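PDB 6NHS: beta-lactamase from Nostoc sp., which probably hydrolyses the beta-lactam ring of penicillin-type antibiotics, as a class D serine beta-lactamase. Local coordinates for residues V113-Y116 and Q117-R121. Sequence-based numbering, arbitrary orientation.
Sequences VWFY and QVLAR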
ATOM      1  N   VAL A 113      13.014   2.363  -0.580  1.00 26.92           N
ATOM      2  CA  VAL A 113      12.610   3.137  -1.757  1.00 27.39           C
ATOM      3  C   VAL A 113      13.550   2.898  -2.938  1.00 26.50           C
ATOM      4  O   VAL A 113      13.099   2.740  -4.079  1.00 25.31           O
ATOM      5  CB  VAL A 113      12.525   4.636  -1.408  1.00 27.41           C
ATOM      6  CG1 VAL A 113      12.235   5.457  -2.668  1.00 26.93           C
ATOM      7  CG2 VAL A 113      11.454   4.882  -0.339  1.00 28.65           C
ATOM      8  N   TRP A 114      14.867   2.885  -2.697  1.00 25.77           N
ATOM      9  CA  TRP A 114      15.792   2.812  -3.827  1.00 21.44           C
ATOM     10  C   TRP A 114      15.591   1.538  -4.644  1.00 20.85           C
ATOM     11  O   TRP A 114      15.737   1.564  -5.869  1.00 25.80           O
ATOM     12  CB  TRP A 114      17.246   2.933  -3.355  1.00 22.27           C
ATOM     13  CG  TRP A 114      17.797   1.761  -2.563  1.00 22.57           C
ATOM     14  CD1 TRP A 114      17.991   1.711  -1.211  1.00 23.39           C
ATOM     15  CD2 TRP A 114      18.248   0.496  -3.078  1.00 23.50           C
ATOM     16  NE1 TRP A 114      18.523   0.493  -0.851  1.00 23.97           N
ATOM     17  CE2 TRP A 114      18.689  -0.271  -1.976  1.00 23.66           C
ATOM     18  CE3 TRP A 114      18.328  -0.058  -4.360  1.00 24.04           C
ATOM     19  CZ2 TRP A 114      19.196  -1.564  -2.120  1.00 21.11           C
ATOM     20  CZ3 TRP A 114      18.830  -1.346  -4.502  1.00 22.50           C
ATOM     21  CH2 TRP A 114      19.255  -2.085  -3.388  1.00 21.39           C
ATOM     22  N   PHE A 115      15.250   0.425  -3.987  1.00 22.71           N
ATOM     23  CA  PHE A 115      14.965  -0.823  -4.694  1.00 20.21           C
ATOM     24  C   PHE A 115      13.819  -0.632  -5.681  1.00 23.46           C
ATOM     25  O   PHE A 115      13.913  -1.016  -6.854  1.00 20.94           O
ATOM     26  CB  PHE A 115      14.637  -1.915  -3.666  1.00 20.54           C
ATOM     27  CG  PHE A 115      14.455  -3.299  -4.250  1.00 20.14           C
ATOM     28  CD1 PHE A 115      13.229  -3.701  -4.768  1.00 22.64           C
ATOM     29  CD2 PHE A 115      15.499  -4.216  -4.233  1.00 20.33           C
ATOM     30  CE1 PHE A 115      13.060  -4.981  -5.289  1.00 22.52           C
ATOM     31  CE2 PHE A 115      15.332  -5.496  -4.742  1.00 21.25           C
ATOM     32  CZ  PHE A 115      14.118  -5.878  -5.268  1.00 21.74           C
ATOM     33  N   TYR A 116      12.737  -0.001  -5.231  1.00 24.22           N
ATOM     34  CA  TYR A 116      11.581   0.188  -6.095  1.00 24.11           C
ATOM     35  C   TYR A 116      11.800   1.277  -7.132  1.00 24.87           C
ATOM     36  O   TYR A 116      11.130   1.269  -8.170  1.00 23.56           O
ATOM     37  CB  TYR A 116      10.358   0.474  -5.230  1.00 22.47           C
ATOM     38  CG  TYR A 116       9.786  -0.800  -4.663  1.00 23.80           C
ATOM     39  CD1 TYR A 116       8.776  -1.473  -5.328  1.00 22.61           C
ATOM     40  CD2 TYR A 116      10.287  -1.352  -3.490  1.00 23.96           C
ATOM     41  CE1 TYR A 116       8.256  -2.644  -4.833  1.00 24.42           C
ATOM     42  CE2 TYR A 116       9.778  -2.533  -2.985  1.00 23.72           C
ATOM     43  CZ  TYR A 116       8.758  -3.171  -3.662  1.00 25.68           C
ATOM     44  OH  TYR A 116       8.228  -4.341  -3.173  1.00 24.78           O
ATOM     45  N   GLN A 117      12.730   2.203  -6.893  1.00 22.57           N
ATOM     46  CA  GLN A 117      13.079   3.154  -7.941  1.00 26.11           C
ATOM     47  C   GLN A 117      13.806   2.462  -9.090  1.00 26.52           C
ATOM     48  O   GLN A 117      13.591   2.800 -10.261  1.00 24.62           O
ATOM     49  CB  GLN A 117      13.917   4.289  -7.360  1.00 26.49           C
ATOM     50  CG  GLN A 117      13.113   5.247  -6.481  1.00 27.19           C
ATOM     51  CD  GLN A 117      13.988   6.311  -5.849  1.00 30.19           C
ATOM     52  OE1 GLN A 117      15.001   6.003  -5.223  1.00 27.72           O
ATOM     53  NE2 GLN A 117      13.615   7.568  -6.031  1.00 30.00           N
ATOM     54  N   VAL A 118      14.667   1.486  -8.782  1.00 23.93           N
ATOM     55  CA  VAL A 118      15.281   0.686  -9.843  1.00 22.36           C
ATOM     56  C   VAL A 118      14.204  -0.045 -10.636  1.00 22.72           C
ATOM     57  O   VAL A 118      14.216  -0.051 -11.873  1.00 24.76           O
ATOM     58  CB  VAL A 118      16.309  -0.304  -9.260  1.00 26.13           C
ATOM     59  CG1 VAL A 118      16.854  -1.213 -10.367  1.00 27.00           C
ATOM     60  CG2 VAL A 118      17.445   0.435  -8.559  1.00 25.21           C
ATOM     61  N   LEU A 119      13.251  -0.667  -9.931  1.00 21.13           N
ATOM     62  CA  LEU A 119      12.193  -1.408 -10.618  1.00 24.42           C
ATOM     63  C   LEU A 119      11.426  -0.504 -11.573  1.00 23.39           C
ATOM     64  O   LEU A 119      11.167  -0.880 -12.721  1.00 22.19           O
ATOM     65  CB  LEU A 119      11.239  -2.035  -9.604  1.00 24.65           C
ATOM     66  CG  LEU A 119      11.806  -3.096  -8.649  1.00 25.32           C
ATOM     67  CD1 LEU A 119      10.684  -3.660  -7.788  1.00 24.16           C
ATOM     68  CD2 LEU A 119      12.499  -4.224  -9.417  1.00 21.67           C
ATOM     69  N   ALA A 120      11.083   0.707 -11.122  1.00 22.85           N
ATOM     70  CA  ALA A 120      10.306   1.622 -11.953  1.00 25.60           C
ATOM     71  C   ALA A 120      11.087   2.052 -13.187  1.00 26.78           C
ATOM     72  O   ALA A 120      10.521   2.139 -14.283  1.00 28.90           O
ATOM     73  CB  ALA A 120       9.884   2.841 -11.132  1.00 24.61           C
ATOM     74  N   ARG A 121      12.385   2.342 -13.028  1.00 25.39           N
ATOM     75  CA  ARG A 121      13.202   2.719 -14.176  1.00 27.26           C
ATOM     76  C   ARG A 121      13.266   1.593 -15.195  1.00 26.67           C
ATOM     77  O   ARG A 121      13.182   1.836 -16.405  1.00 27.59           O
ATOM     78  CB  ARG A 121      14.617   3.104 -13.732  1.00 26.45           C
ATOM     79  CG  ARG A 121      14.709   4.364 -12.889  1.00 29.33           C
ATOM     80  CD  ARG A 121      16.178   4.681 -12.504  1.00 29.49           C
ATOM     81  NE  ARG A 121      16.198   5.591 -11.368  1.00 28.74           N
ATOM     82  CZ  ARG A 121      16.647   5.290 -10.155  1.00 28.91           C
ATOM     83  NH1 ARG A 121      17.184   4.101  -9.906  1.00 25.02           N
ATOM     84  NH2 ARG A 121      16.577   6.202  -9.192  1.00 28.72           N
TER
HETATM   85  O   HOH W   1      17.868   3.301  -6.967  1.00 27.67           O
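Leu119 CD1 makes an off-centre CH-pi contact with the Tyr116 ring, 4.2 Å from its centroid and 29° off the normal. The same methyl meets the Phe115 ring obliquely, 3.7 Å from CE1, and so bridges two aromatic rings. One face of the Trp114 indole takes CB of Phe115 near its rim, and Val118 CG2 stands at the indole edge, close to its plane, 4.3 Å from CE3. In Arg121, Gln117 O sits above one face of the guanidinium, while a water lies in plane at its edge; this water accepts from NH1 and donates to Trp114 O at 3.0 Å. Trp114 O also receives Val118 N, one of four successive i to i+4 backbone bonds running from Val113 to Ala120, so that carbonyl is gripped twice. Gln117, with CG swung beside its own backbone N (chi1 -72°) and the chain extended beyond, passes its amide carbon CD 3.7 Å from Val113 CG1; its NE2 hydrogen-bonds to Asp149 O. Arg121 NH2 forms a salt bridge with Asp149 OD2, so both side chains tie helix 113-123 to the same residue. On the aromatic side, Phe115 and Leu119 pack against Leu86 and Ile79, and Tyr116 hydrogen-bonds through OH to Ser70 of helix 65-76, touching Lys66 of the probable SxxK motif. The chemistry is thus divided around the helix: an apolar seam of rings and aliphatic branches packs on helices 65-76 and 104-110 and on strand 85-86, whereas the water-bridged carbonyl and the Asp149-bound ends of Gln117 and Arg121 form a polar flank.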